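Local structure of superantigen-like protein SSL10 (Staphylococcus aureus subsp. aureus, 6LWT) at residues 25-30 with 45-50; 70-75 with 91-96; 154-159 with 173-178; 158-163 with 193-198. The protein probably inhibits host complement activation by binding the Fc region of human IgG, and probably also blocks plasma clotting by binding prothrombin and another coagulation factor. All coordinates share one frame; numbering follows the deposited sequence.

Interaction 1 of 4, residues 25-30 with 45-50; sequences KTMEMK and KFRGIK
Met27 and Met29 of strand 26-30 meet Phe46 and Ile49 at the ends of a tight hairpin turn. The setting is the OB-fold domain, a curled beta sheet. The two segments are not paired as strands here. The CA atoms of Met29 and Phe46, the nearest pair, are still 7.9 Å apart, and side chains alone bridge the gap.

The main interaction is between methionine and an aromatic ring. Met29 lies over one face of Phe46. Its CG sits almost exactly on the ring normal, 3.6 Å from the centroid of the Phe46 ring, as a CH-pi contact. Its SD is displaced toward the root of the ring and comes within 3.5 Å of Phe46 CG. The Phe46 ring is directed at strand 26-30 by a first torsion of 177°, with CG opposite the backbone N. Met27 makes a second, looser Met-aromatic contact. Its SD lies obliquely to the same ring, 5.1 Å from the Phe46 centroid.

Apolar packing continues from Met27. Its CE methyl touches Phe46 CD2 at 4.0 Å and also meets Ile49 CD1 tip to tip.

The hairpin that presents these groups is a type I' turn from Phe46 to Ile49. Phe46 and Ile49 exchange two backbone hydrogen bonds. Arg47 and Gly48 fill the corner, both with positive phi. Within the sheet, strand 26-30 pairs with strand 71-76, and Met29 also packs on Val73 and Phe75.

Arg47 is exposed, and Met27 SD lies oblique to its guanidinium group, 4.2 Å from Arg47 NH1.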
loop_
_atom_site.group_PDB
_atom_site.type_symbol
_atom_site.label_atom_id
_atom_site.label_comp_id
_atom_site.label_asym_id
_atom_site.label_seq_id
_atom_site.Cartn_x
_atom_site.Cartn_y
_atom_site.Cartn_z
ATOM N N LYS A 25 6.087 -6.765 -8.900
ATOM C CA LYS A 25 7.388 -6.442 -8.308
ATOM C C LYS A 25 7.228 -5.361 -7.258
ATOM O O LYS A 25 6.647 -4.300 -7.550
ATOM C CB LYS A 25 8.375 -5.910 -9.360
ATOM C CG LYS A 25 8.726 -6.871 -10.487
ATOM C CD LYS A 25 10.072 -6.509 -11.132
ATOM C CE LYS A 25 11.273 -7.158 -10.439
ATOM N NZ LYS A 25 11.779 -8.370 -11.151
ATOM N N THR A 26 7.755 -5.626 -6.064
ATOM C CA THR A 26 7.816 -4.641 -4.985
ATOM C C THR A 26 9.161 -4.701 -4.294
ATOM O O THR A 26 9.797 -5.749 -4.267
ATOM C CB THR A 26 6.737 -4.867 -3.897
ATOM O OG1 THR A 26 6.998 -6.079 -3.172
ATOM C CG2 THR A 26 5.375 -4.939 -4.502
ATOM N N MET A 27 9.587 -3.588 -3.717
ATOM C CA MET A 27 10.806 -3.550 -2.910
ATOM C C MET A 27 10.612 -2.559 -1.791
ATOM O O MET A 27 10.048 -1.482 -2.014
ATOM C CB MET A 27 12.015 -3.082 -3.738
ATOM C CG MET A 27 12.350 -3.906 -4.967
ATOM S SD MET A 27 14.024 -3.553 -5.563
ATOM C CE MET A 27 13.728 -1.991 -6.375
ATOM N N GLU A 28 11.063 -2.927 -0.590
ATOM C CA GLU A 28 11.150 -1.992 0.525
ATOM C C GLU A 28 12.565 -1.468 0.562
ATOM O O GLU A 28 13.519 -2.243 0.695
ATOM C CB GLU A 28 10.828 -2.670 1.843
ATOM C CG GLU A 28 9.425 -3.223 1.890
ATOM C CD GLU A 28 9.005 -3.648 3.279
ATOM O OE1 GLU A 28 8.485 -4.775 3.413
ATOM O OE2 GLU A 28 9.180 -2.848 4.229
ATOM N N MET A 29 12.708 -0.158 0.416
ATOM C CA MET A 29 14.023 0.467 0.354
ATOM C C MET A 29 14.119 1.457 1.484
ATOM O O MET A 29 13.328 2.404 1.579
ATOM C CB MET A 29 14.237 1.137 -0.986
ATOM C CG MET A 29 14.261 0.149 -2.145
ATOM S SD MET A 29 14.139 0.968 -3.730
ATOM C CE MET A 29 12.460 1.513 -3.691
ATOM N N LYS A 30 15.093 1.208 2.349
ATOM C CA LYS A 30 15.275 1.960 3.574
ATOM C C LYS A 30 16.452 2.942 3.403
ATOM O O LYS A 30 17.421 2.658 2.676
ATOM C CB LYS A 30 15.472 0.954 4.728
ATOM C CG LYS A 30 16.169 1.486 5.961
ATOM C CD LYS A 30 16.107 0.498 7.121
ATOM C CE LYS A 30 14.935 0.785 8.055
ATOM N NZ LYS A 30 15.016 0.009 9.328
ATOM N N LYS A 45 18.795 5.898 -7.435
ATOM C CA LYS A 45 19.216 4.567 -7.843
ATOM C C LYS A 45 19.319 3.667 -6.631
ATOM O O LYS A 45 19.778 4.091 -5.578
ATOM C CB LYS A 45 20.540 4.626 -8.602
ATOM C CG LYS A 45 20.370 5.201 -9.997
ATOM C CD LYS A 45 21.705 5.588 -10.625
ATOM C CE LYS A 45 22.424 4.393 -11.220
ATOM N NZ LYS A 45 23.571 4.838 -12.065
ATOM N N PHE A 46 18.844 2.439 -6.778
ATOM C CA PHE A 46 18.919 1.458 -5.715
ATOM C C PHE A 46 19.448 0.173 -6.300
ATOM O O PHE A 46 18.816 -0.407 -7.189
ATOM C CB PHE A 46 17.551 1.206 -5.094
ATOM C CG PHE A 46 17.566 0.143 -4.040
ATOM C CD1 PHE A 46 18.108 0.408 -2.786
ATOM C CD2 PHE A 46 17.069 -1.130 -4.304
ATOM C CE1 PHE A 46 18.139 -0.572 -1.805
ATOM C CE2 PHE A 46 17.092 -2.116 -3.326
ATOM C CZ PHE A 46 17.637 -1.839 -2.076
ATOM N N ARG A 47 20.609 -0.263 -5.807
ATOM C CA ARG A 47 21.263 -1.470 -6.322
ATOM C C ARG A 47 21.468 -1.266 -7.838
ATOM O O ARG A 47 21.366 -2.196 -8.633
ATOM C CB ARG A 47 20.395 -2.705 -5.983
ATOM C CG ARG A 47 21.134 -4.023 -5.820
ATOM C CD ARG A 47 20.180 -5.206 -5.904
ATOM N NE ARG A 47 19.267 -5.225 -4.757
ATOM C CZ ARG A 47 17.989 -5.604 -4.777
ATOM N NH1 ARG A 47 17.387 -6.031 -5.892
ATOM N NH2 ARG A 47 17.293 -5.557 -3.649
ATOM N N GLY A 48 21.733 -0.012 -8.215
ATOM C CA GLY A 48 21.875 0.393 -9.606
ATOM C C GLY A 48 20.608 0.526 -10.443
ATOM O O GLY A 48 20.695 0.860 -11.610
ATOM N N ILE A 49 19.439 0.257 -9.880
ATOM C CA ILE A 49 18.191 0.341 -10.631
ATOM C C ILE A 49 17.696 1.781 -10.566
ATOM O O ILE A 49 17.632 2.360 -9.485
ATOM C CB ILE A 49 17.087 -0.540 -10.030
ATOM C CG1 ILE A 49 17.527 -2.001 -9.926
ATOM C CG2 ILE A 49 15.830 -0.458 -10.889
ATOM C CD1 ILE A 49 16.736 -2.751 -8.874
ATOM N N LYS A 50 17.324 2.326 -11.714
ATOM C CA LYS A 50 16.798 3.683 -11.808
ATOM C C LYS A 50 15.337 3.699 -11.383
ATOM O O LYS A 50 14.506 3.098 -12.043
ATOM C CB LYS A 50 16.932 4.215 -13.239
ATOM C CG LYS A 50 18.379 4.379 -13.669
ATOM C CD LYS A 50 18.506 4.982 -15.065
ATOM C CE LYS A 50 17.982 4.046 -16.133
ATOM N NZ LYS A 50 18.430 4.499 -17.483
#

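Interaction 2 of 4, residues 70-75 with 91-96; sequences GLDVFF and GVIQNN
Asp72 and Ile93 form a hydrogen-bonded antiparallel pair in the curled sheet of the OB-fold domain. Asp72 N donates to Ile93 O and Ile93 N to Asp72 O, both at 2.9 Å. Phe74 N continues the pairing with a bond to Gly91 O.

The carboxylate of Asp72 is buried and has several partners. Asn96 ND2 donates to Asp72 OD2 at 3.2 Å. It comes from above the carboxylate plane, and the amide and carboxylate planes are 80° apart. With CG anti to the backbone N (chi1 179°), the carboxylate reaches Asn96. A water lies within hydrogen-bonding distance of Asp72 OD2 and Gly91 O and links side chain to backbone. Lys128 forms a salt bridge with the same OD2, which probably favours the charged form of Asp72. Asn96 ND2 also bonds to Lys130 O, so this amide links Asp72 to strand 130-132, which lies in a separate two-stranded sheet.

Gly91 has positive phi, and its backbone lies directly beside Phe74, with no side chain between them. At the other end, Gly70 and Leu71 both face Ile32 in a G1 beta bulge, where the chain turns a corner.

Packing fills the face carrying Val73 and Val92, a non-hydrogen-bonded pair. Val73 CG2 lies 4.3 Å from Val92 CG2. Leu71 CD2 touches Val92 CG1 at 4.0 Å and lies alongside the aliphatic part of Gln94, 3.8 Å from Gln94 CG.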
loop_
_atom_site.group_PDB
_atom_site.type_symbol
_atom_site.label_atom_id
_atom_site.label_comp_id
_atom_site.label_asym_id
_atom_site.label_seq_id
_atom_site.Cartn_x
_atom_site.Cartn_y
_atom_site.Cartn_z
ATOM N N GLY A 70 17.716 9.706 3.905
ATOM C CA GLY A 70 17.006 8.894 4.900
ATOM C C GLY A 70 15.540 8.609 4.630
ATOM O O GLY A 70 14.761 8.418 5.577
ATOM N N LEU A 71 15.156 8.579 3.352
ATOM C CA LEU A 71 13.783 8.271 2.963
ATOM C C LEU A 71 13.527 6.766 3.099
ATOM O O LEU A 71 14.432 5.931 2.919
ATOM C CB LEU A 71 13.517 8.673 1.510
ATOM C CG LEU A 71 13.668 10.139 1.140
ATOM C CD1 LEU A 71 13.415 10.301 -0.341
ATOM C CD2 LEU A 71 12.715 11.008 1.938
ATOM N N ASP A 72 12.287 6.437 3.413
ATOM C CA ASP A 72 11.809 5.080 3.404
ATOM C C ASP A 72 10.856 5.031 2.220
ATOM O O ASP A 72 9.931 5.809 2.174
ATOM C CB ASP A 72 11.079 4.812 4.716
ATOM C CG ASP A 72 10.526 3.420 4.799
ATOM O OD1 ASP A 72 11.350 2.493 4.809
ATOM O OD2 ASP A 72 9.290 3.243 4.892
ATOM N N VAL A 73 11.098 4.126 1.275
ATOM C CA VAL A 73 10.310 4.023 0.040
ATOM C C VAL A 73 9.749 2.610 -0.107
ATOM O O VAL A 73 10.510 1.622 -0.064
ATOM C CB VAL A 73 11.143 4.399 -1.213
ATOM C CG1 VAL A 73 10.289 4.346 -2.477
ATOM C CG2 VAL A 73 11.702 5.809 -1.056
ATOM N N PHE A 74 8.424 2.517 -0.249
ATOM C CA PHE A 74 7.769 1.263 -0.611
ATOM C C PHE A 74 7.473 1.330 -2.098
ATOM O O PHE A 74 6.546 2.023 -2.542
ATOM C CB PHE A 74 6.496 0.996 0.174
ATOM C CG PHE A 74 5.866 -0.335 -0.163
ATOM C CD1 PHE A 74 6.471 -1.511 0.256
ATOM C CD2 PHE A 74 4.698 -0.416 -0.895
ATOM C CE1 PHE A 74 5.909 -2.751 -0.037
ATOM C CE2 PHE A 74 4.135 -1.654 -1.206
ATOM C CZ PHE A 74 4.739 -2.820 -0.779
ATOM N N PHE A 75 8.282 0.609 -2.858
ATOM C CA PHE A 75 8.209 0.609 -4.327
ATOM C C PHE A 75 7.230 -0.450 -4.803
ATOM O O PHE A 75 7.305 -1.602 -4.349
ATOM C CB PHE A 75 9.611 0.346 -4.889
ATOM C CG PHE A 75 9.642 0.005 -6.354
ATOM C CD1 PHE A 75 9.498 -1.321 -6.785
ATOM C CD2 PHE A 75 9.840 1.001 -7.301
ATOM C CE1 PHE A 75 9.522 -1.630 -8.143
ATOM C CE2 PHE A 75 9.879 0.695 -8.652
ATOM C CZ PHE A 75 9.709 -0.614 -9.074
ATOM N N GLY A 91 4.315 6.261 -1.594
ATOM C CA GLY A 91 5.042 5.269 -0.820
ATOM C C GLY A 91 6.271 5.786 -0.102
ATOM O O GLY A 91 7.082 4.988 0.296
ATOM N N VAL A 92 6.396 7.106 0.087
ATOM C CA VAL A 92 7.592 7.726 0.667
ATOM C C VAL A 92 7.292 8.292 2.053
ATOM O O VAL A 92 6.338 9.048 2.207
ATOM C CB VAL A 92 8.115 8.896 -0.197
ATOM C CG1 VAL A 92 9.402 9.460 0.380
ATOM C CG2 VAL A 92 8.332 8.449 -1.639
ATOM N N ILE A 93 8.129 7.937 3.018
ATOM C CA ILE A 93 8.108 8.500 4.375
ATOM C C ILE A 93 9.491 9.070 4.721
ATOM O O ILE A 93 10.513 8.384 4.571
ATOM C CB ILE A 93 7.731 7.435 5.431
ATOM C CG1 ILE A 93 6.320 6.904 5.176
ATOM C CG2 ILE A 93 7.838 8.029 6.842
ATOM C CD1 ILE A 93 6.016 5.579 5.874
ATOM N N GLN A 94 9.521 10.309 5.206
ATOM C CA GLN A 94 10.793 11.001 5.467
ATOM C C GLN A 94 11.507 10.556 6.733
ATOM O O GLN A 94 12.730 10.443 6.726
ATOM C CB GLN A 94 10.605 12.516 5.438
ATOM C CG GLN A 94 10.284 12.993 4.023
ATOM C CD GLN A 94 9.940 14.471 3.909
ATOM O OE1 GLN A 94 8.825 14.824 3.525
ATOM N NE2 GLN A 94 10.902 15.336 4.208
ATOM N N ASN A 95 10.794 10.300 7.817
ATOM C CA ASN A 95 11.498 9.863 9.037
ATOM C C ASN A 95 10.835 8.660 9.634
ATOM O O ASN A 95 10.011 8.776 10.535
ATOM C CB ASN A 95 11.609 10.999 10.057
ATOM C CG ASN A 95 12.658 12.022 9.664
ATOM O OD1 ASN A 95 13.819 11.670 9.419
ATOM N ND2 ASN A 95 12.261 13.290 9.592
ATOM N N ASN A 96 11.183 7.501 9.092
ATOM C CA ASN A 96 10.622 6.264 9.570
ATOM C C ASN A 96 11.640 5.492 10.395
ATOM O O ASN A 96 12.849 5.686 10.273
ATOM C CB ASN A 96 10.078 5.422 8.411
ATOM C CG ASN A 96 8.832 4.626 8.798
ATOM O OD1 ASN A 96 8.439 4.585 9.969
ATOM N ND2 ASN A 96 8.224 3.974 7.825
HETATM O O HOH W 1 7.369 4.165 3.045
#

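Interaction 3 of 4, residues 154-159 with 173-178; sequences ISKDGR and DLRSKL
Arg159 and Arg175 stack their guanidinium groups flat on each other, with centres 3.9 Å apart and planes at 17°. Arg159 NH2 lies over the middle of the Arg175 group, 3.4 Å from Arg175 CZ. Each guanidinium has a carboxylate partner, which probably offsets the like charges.

Salt bridges hold this pair. Arg175 grips Asp173 side-on. Its NE bonds to Asp173 OD1 on the syn lone pair, and its NH2 bonds to Asp173 OD2 at 2.9 Å. Arg159 NH1 bonds to Asp157 OD1 at 2.9 Å. Asp173 OD1 also lies over a face of the Arg159 guanidinium, 3.5 Å from Arg159 NH1; there the attraction is of charge alone. A bend at chi2 (-69°) brings the Arg159 chain alongside Asp173. The four residues form one salt-bridge network.

One backbone bond joins the segments: Leu174 N donates to Gly158 O at 2.9 Å. Arg159 NH1 reaches this same oxygen from the opposite face of the carbonyl plane. Within the segments, Asp173 OD1 accepts from Arg175 N in an Asx turn, inside a type I turn from Asp173 to Ser176, and Ser155 OG accepts from Asp157 N in an ST turn.

Van der Waals contacts come from Leu174, whose CD1 lies 3.7 Å from Gly158 C, and from Lys156, whose chain crosses Arg175 at about a right angle.

The contact closes one end of the strand pair 159-164 and 169-173 in the beta-grasp domain. Lys156 rests on helix 14-22 at Leu18, while Leu174 packs on Arg141 of helix 133-148.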
loop_
_atom_site.group_PDB
_atom_site.type_symbol
_atom_site.label_atom_id
_atom_site.label_comp_id
_atom_site.label_asym_id
_atom_site.label_seq_id
_atom_site.Cartn_x
_atom_site.Cartn_y
_atom_site.Cartn_z
ATOM N N ILE A 154 -11.528 -16.464 -5.803
ATOM C CA ILE A 154 -12.746 -15.802 -5.376
ATOM C C ILE A 154 -12.823 -14.447 -6.063
ATOM O O ILE A 154 -11.836 -13.967 -6.624
ATOM C CB ILE A 154 -12.821 -15.667 -3.836
ATOM C CG1 ILE A 154 -11.737 -14.735 -3.281
ATOM C CG2 ILE A 154 -12.669 -17.044 -3.180
ATOM C CD1 ILE A 154 -11.946 -14.370 -1.831
ATOM N N SER A 155 -13.982 -13.828 -5.990
ATOM C CA SER A 155 -14.230 -12.592 -6.718
ATOM C C SER A 155 -13.482 -11.380 -6.143
ATOM O O SER A 155 -12.973 -11.410 -5.023
ATOM C CB SER A 155 -15.715 -12.288 -6.744
ATOM O OG SER A 155 -16.116 -11.682 -5.533
ATOM N N LYS A 156 -13.476 -10.306 -6.928
ATOM C CA LYS A 156 -12.945 -9.025 -6.483
ATOM C C LYS A 156 -13.931 -8.217 -5.633
ATOM O O LYS A 156 -13.571 -7.137 -5.181
ATOM C CB LYS A 156 -12.460 -8.196 -7.683
ATOM C CG LYS A 156 -13.544 -7.691 -8.627
ATOM C CD LYS A 156 -12.918 -7.110 -9.891
ATOM C CE LYS A 156 -13.935 -6.946 -11.008
ATOM N NZ LYS A 156 -14.820 -5.786 -10.741
ATOM N N ASP A 157 -15.159 -8.706 -5.413
ATOM C CA ASP A 157 -16.160 -7.938 -4.672
ATOM C C ASP A 157 -15.925 -8.072 -3.153
ATOM O O ASP A 157 -16.411 -8.996 -2.501
ATOM C CB ASP A 157 -17.597 -8.350 -5.043
ATOM C CG ASP A 157 -18.618 -7.253 -4.761
ATOM O OD1 ASP A 157 -18.322 -6.313 -3.976
ATOM O OD2 ASP A 157 -19.729 -7.321 -5.336
ATOM N N GLY A 158 -15.167 -7.132 -2.613
ATOM C CA GLY A 158 -14.923 -7.084 -1.179
ATOM C C GLY A 158 -14.478 -5.705 -0.755
ATOM O O GLY A 158 -14.210 -4.826 -1.601
ATOM N N ARG A 159 -14.401 -5.511 0.557
ATOM C CA ARG A 159 -13.977 -4.244 1.120
ATOM C C ARG A 159 -13.008 -4.491 2.252
ATOM O O ARG A 159 -13.029 -5.551 2.882
ATOM C CB ARG A 159 -15.163 -3.455 1.667
ATOM C CG ARG A 159 -16.331 -3.264 0.706
ATOM C CD ARG A 159 -16.050 -2.340 -0.479
ATOM N NE ARG A 159 -17.292 -2.220 -1.249
ATOM C CZ ARG A 159 -17.716 -3.074 -2.186
ATOM N NH1 ARG A 159 -16.995 -4.136 -2.557
ATOM N NH2 ARG A 159 -18.891 -2.856 -2.772
ATOM N N ASP A 173 -11.851 -0.321 -1.508
ATOM C CA ASP A 173 -12.681 -1.125 -2.390
ATOM C C ASP A 173 -11.792 -2.118 -3.150
ATOM O O ASP A 173 -10.978 -1.727 -3.983
ATOM C CB ASP A 173 -13.413 -0.204 -3.361
ATOM C CG ASP A 173 -14.467 -0.928 -4.200
ATOM O OD1 ASP A 173 -14.590 -2.187 -4.153
ATOM O OD2 ASP A 173 -15.180 -0.192 -4.919
ATOM N N LEU A 174 -11.968 -3.407 -2.884
ATOM C CA LEU A 174 -11.182 -4.442 -3.554
ATOM C C LEU A 174 -11.556 -4.621 -5.038
ATOM O O LEU A 174 -10.803 -5.245 -5.769
ATOM C CB LEU A 174 -11.250 -5.783 -2.817
ATOM C CG LEU A 174 -10.744 -5.724 -1.362
ATOM C CD1 LEU A 174 -11.042 -7.049 -0.694
ATOM C CD2 LEU A 174 -9.263 -5.396 -1.329
ATOM N N ARG A 175 -12.656 -4.026 -5.484
ATOM C CA ARG A 175 -13.030 -4.086 -6.900
ATOM C C ARG A 175 -12.180 -3.192 -7.814
ATOM O O ARG A 175 -12.260 -3.325 -9.027
ATOM C CB ARG A 175 -14.490 -3.737 -7.092
ATOM C CG ARG A 175 -15.469 -4.589 -6.289
ATOM C CD ARG A 175 -16.888 -4.042 -6.400
ATOM N NE ARG A 175 -16.966 -2.681 -5.853
ATOM C CZ ARG A 175 -18.039 -1.897 -5.917
ATOM N NH1 ARG A 175 -19.167 -2.327 -6.479
ATOM N NH2 ARG A 175 -17.987 -0.673 -5.407
ATOM N N SER A 176 -11.381 -2.292 -7.254
ATOM C CA SER A 176 -10.440 -1.535 -8.066
ATOM C C SER A 176 -9.107 -1.306 -7.388
ATOM O O SER A 176 -8.930 -1.543 -6.174
ATOM C CB SER A 176 -11.063 -0.202 -8.474
ATOM O OG SER A 176 -11.549 0.472 -7.348
ATOM N N LYS A 177 -8.167 -0.820 -8.187
ATOM C CA LYS A 177 -6.841 -0.476 -7.676
ATOM C C LYS A 177 -6.966 0.727 -6.756
ATOM O O LYS A 177 -7.804 1.595 -6.982
ATOM C CB LYS A 177 -5.868 -0.171 -8.820
ATOM C CG LYS A 177 -4.412 -0.342 -8.419
ATOM C CD LYS A 177 -3.407 0.499 -9.221
ATOM C CE LYS A 177 -3.071 -0.086 -10.572
ATOM N NZ LYS A 177 -1.988 0.698 -11.246
ATOM N N LEU A 178 -6.138 0.800 -5.713
ATOM C CA LEU A 178 -6.061 2.041 -4.935
ATOM C C LEU A 178 -5.693 3.174 -5.896
ATOM O O LEU A 178 -4.844 2.991 -6.747
ATOM C CB LEU A 178 -5.002 1.954 -3.838
ATOM C CG LEU A 178 -4.874 3.154 -2.901
ATOM C CD1 LEU A 178 -6.119 3.329 -2.054
ATOM C CD2 LEU A 178 -3.672 2.978 -1.994
#

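Interaction 4 of 4, residues 158-163 with 193-198; sequences GRVKIS and KDIEVN
Ser163 and Asp194 meet where the Asp194 carboxylate, a flat group, turns toward the serine. Asp194 OD1 comes 3.5 Å from Ser163 CB. A water joins the two side chains: it lies within hydrogen-bonding distance of Asp194 OD1, Ser163 OG and Lys161 O. This is one end of an antiparallel strand pair in the beta-grasp domain, where strands 159-164 and 192-198 are neighbours in a mixed sheet. The N-to-C directions of the two strand segments are 169° apart. The Arg159 guanidinium is on the same face, but its end leads away from strand 192-198 to a salt bridge with Asp157.

The backbone bonds are regular along most of the pair. Arg159 with Asn198 and Lys161 with Glu196 each exchange two bonds. Lys161 N to Glu196 O is 2.8 Å. At Ser163 the pattern breaks into a classic beta bulge, with Lys193 and Asp194 both opposite this serine. Lys193 N donates to Ser163 O at 2.7 Å, while the bond from Asp194 N to the same oxygen is long and weak.

Lys161 and Glu196 stand on the Ser163 face with extended chains. Their charged ends are not in contact: Lys161 NZ and Glu196 OE2 are 5.8 Å apart. Phe169 provides a cation-pi partner for Lys161.

The reverse face is apolar and buried. It is covered by helix 133-148, where Leu136, Leu140 and Leu144 pack on Ile162, Ile195 and Val197. Across the strands, Val160 CG2 meets Val197 CG2 at 4.1 Å. A chi1 of -56° leaves Ile195 CG2 anti to the backbone N, and this methyl touches Val160 CG1 at 3.7 Å.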
loop_
_atom_site.group_PDB
_atom_site.type_symbol
_atom_site.label_atom_id
_atom_site.label_comp_id
_atom_site.label_asym_id
_atom_site.label_seq_id
_atom_site.Cartn_x
_atom_site.Cartn_y
_atom_site.Cartn_z
ATOM N N GLY A 158 -15.167 -7.132 -2.613
ATOM C CA GLY A 158 -14.923 -7.084 -1.179
ATOM C C GLY A 158 -14.478 -5.705 -0.755
ATOM O O GLY A 158 -14.210 -4.826 -1.601
ATOM N N ARG A 159 -14.401 -5.511 0.557
ATOM C CA ARG A 159 -13.977 -4.244 1.120
ATOM C C ARG A 159 -13.008 -4.491 2.252
ATOM O O ARG A 159 -13.029 -5.551 2.882
ATOM C CB ARG A 159 -15.163 -3.455 1.667
ATOM C CG ARG A 159 -16.331 -3.264 0.706
ATOM C CD ARG A 159 -16.050 -2.340 -0.479
ATOM N NE ARG A 159 -17.292 -2.220 -1.249
ATOM C CZ ARG A 159 -17.716 -3.074 -2.186
ATOM N NH1 ARG A 159 -16.995 -4.136 -2.557
ATOM N NH2 ARG A 159 -18.891 -2.856 -2.772
ATOM N N VAL A 160 -12.151 -3.508 2.497
ATOM C CA VAL A 160 -11.258 -3.560 3.646
ATOM C C VAL A 160 -11.358 -2.245 4.397
ATOM O O VAL A 160 -11.053 -1.229 3.810
ATOM C CB VAL A 160 -9.791 -3.746 3.222
ATOM C CG1 VAL A 160 -8.900 -3.731 4.461
ATOM C CG2 VAL A 160 -9.607 -5.025 2.414
ATOM N N LYS A 161 -11.736 -2.265 5.674
ATOM C CA LYS A 161 -11.864 -1.039 6.467
ATOM C C LYS A 161 -10.784 -1.015 7.542
ATOM O O LYS A 161 -10.798 -1.842 8.457
ATOM C CB LYS A 161 -13.247 -0.911 7.100
ATOM C CG LYS A 161 -13.446 0.365 7.934
ATOM C CD LYS A 161 -14.781 0.380 8.676
ATOM C CE LYS A 161 -14.960 1.659 9.487
ATOM N NZ LYS A 161 -16.390 2.073 9.618
ATOM N N ILE A 162 -9.879 -0.057 7.420
ATOM C CA ILE A 162 -8.817 0.139 8.398
ATOM C C ILE A 162 -9.278 1.244 9.359
ATOM O O ILE A 162 -9.436 2.398 8.949
ATOM C CB ILE A 162 -7.502 0.530 7.693
ATOM C CG1 ILE A 162 -7.063 -0.560 6.698
ATOM C CG2 ILE A 162 -6.408 0.828 8.704
ATOM C CD1 ILE A 162 -6.210 -0.031 5.562
ATOM N N SER A 163 -9.472 0.902 10.633
ATOM C CA SER A 163 -9.909 1.851 11.618
ATOM C C SER A 163 -8.777 2.226 12.568
ATOM O O SER A 163 -7.981 1.364 13.004
ATOM C CB SER A 163 -11.104 1.285 12.385
ATOM O OG SER A 163 -12.189 1.092 11.482
ATOM N N LYS A 193 -6.401 0.414 14.982
ATOM C CA LYS A 193 -7.177 -0.341 15.979
ATOM C C LYS A 193 -7.475 -1.712 15.414
ATOM O O LYS A 193 -7.119 -2.725 16.001
ATOM C CB LYS A 193 -8.475 0.411 16.334
ATOM C CG LYS A 193 -9.382 -0.277 17.366
ATOM C CD LYS A 193 -10.776 0.359 17.432
ATOM C CE LYS A 193 -10.935 1.360 18.572
ATOM N NZ LYS A 193 -11.517 0.731 19.800
ATOM N N ASP A 194 -8.123 -1.754 14.253
ATOM C CA ASP A 194 -8.471 -3.020 13.627
ATOM C C ASP A 194 -8.648 -2.850 12.125
ATOM O O ASP A 194 -8.724 -1.722 11.631
ATOM C CB ASP A 194 -9.725 -3.639 14.273
ATOM C CG ASP A 194 -10.867 -2.658 14.396
ATOM O OD1 ASP A 194 -11.269 -2.106 13.376
ATOM O OD2 ASP A 194 -11.353 -2.413 15.524
ATOM N N ILE A 195 -8.685 -3.982 11.437
ATOM C CA ILE A 195 -8.814 -4.059 9.992
ATOM C C ILE A 195 -9.916 -5.076 9.699
ATOM O O ILE A 195 -9.752 -6.259 9.992
ATOM C CB ILE A 195 -7.483 -4.492 9.333
ATOM C CG1 ILE A 195 -6.323 -3.537 9.724
ATOM C CG2 ILE A 195 -7.625 -4.526 7.837
ATOM C CD1 ILE A 195 -4.953 -4.076 9.423
ATOM N N GLU A 196 -11.019 -4.614 9.124
ATOM C CA GLU A 196 -12.190 -5.443 8.863
ATOM C C GLU A 196 -12.240 -5.739 7.373
ATOM O O GLU A 196 -12.310 -4.812 6.579
ATOM C CB GLU A 196 -13.476 -4.735 9.303
ATOM C CG GLU A 196 -14.695 -5.645 9.185
ATOM C CD GLU A 196 -16.039 -4.961 9.408
ATOM O OE1 GLU A 196 -17.052 -5.665 9.200
ATOM O OE2 GLU A 196 -16.103 -3.750 9.742
ATOM N N VAL A 197 -12.198 -7.019 7.012
ATOM C CA VAL A 197 -12.244 -7.457 5.611
ATOM C C VAL A 197 -13.568 -8.181 5.390
ATOM O O VAL A 197 -13.901 -9.111 6.126
ATOM C CB VAL A 197 -11.077 -8.387 5.255
ATOM C CG1 VAL A 197 -11.171 -8.816 3.785
ATOM C CG2 VAL A 197 -9.736 -7.714 5.540
ATOM N N ASN A 198 -14.328 -7.740 4.390
ATOM C CA ASN A 198 -15.555 -8.426 3.980
ATOM C C ASN A 198 -15.422 -8.874 2.532
ATOM O O ASN A 198 -15.227 -8.035 1.659
ATOM C CB ASN A 198 -16.738 -7.485 4.174
ATOM C CG ASN A 198 -17.119 -7.345 5.635
ATOM O OD1 ASN A 198 -16.697 -6.416 6.317
ATOM N ND2 ASN A 198 -17.893 -8.291 6.129
HETATM O O HOH W 2 -12.023 -1.543 10.992
#

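How the interactions relate
The four contacts fall into two groups, one in each domain. Interactions 1 and 2 belong to the OB-fold domain, with centres 12 Å apart. They share the sheet through strands 26-30 and 71-76: Met29 O lies 2.8 Å from Val73 N, a probable hydrogen bond, and Met27 O probably pairs likewise with Phe75 N. Interactions 3 and 4 belong to the beta-grasp domain, also 12 Å between centres. They share Gly158 and Arg159, and Leu174 CD2 packs on Val160 CG2 at 3.8 Å. The groups lie on opposite sides of the chain's centre. Interactions 2 and 3 are about 9 Å apart at their nearest atoms and do not touch.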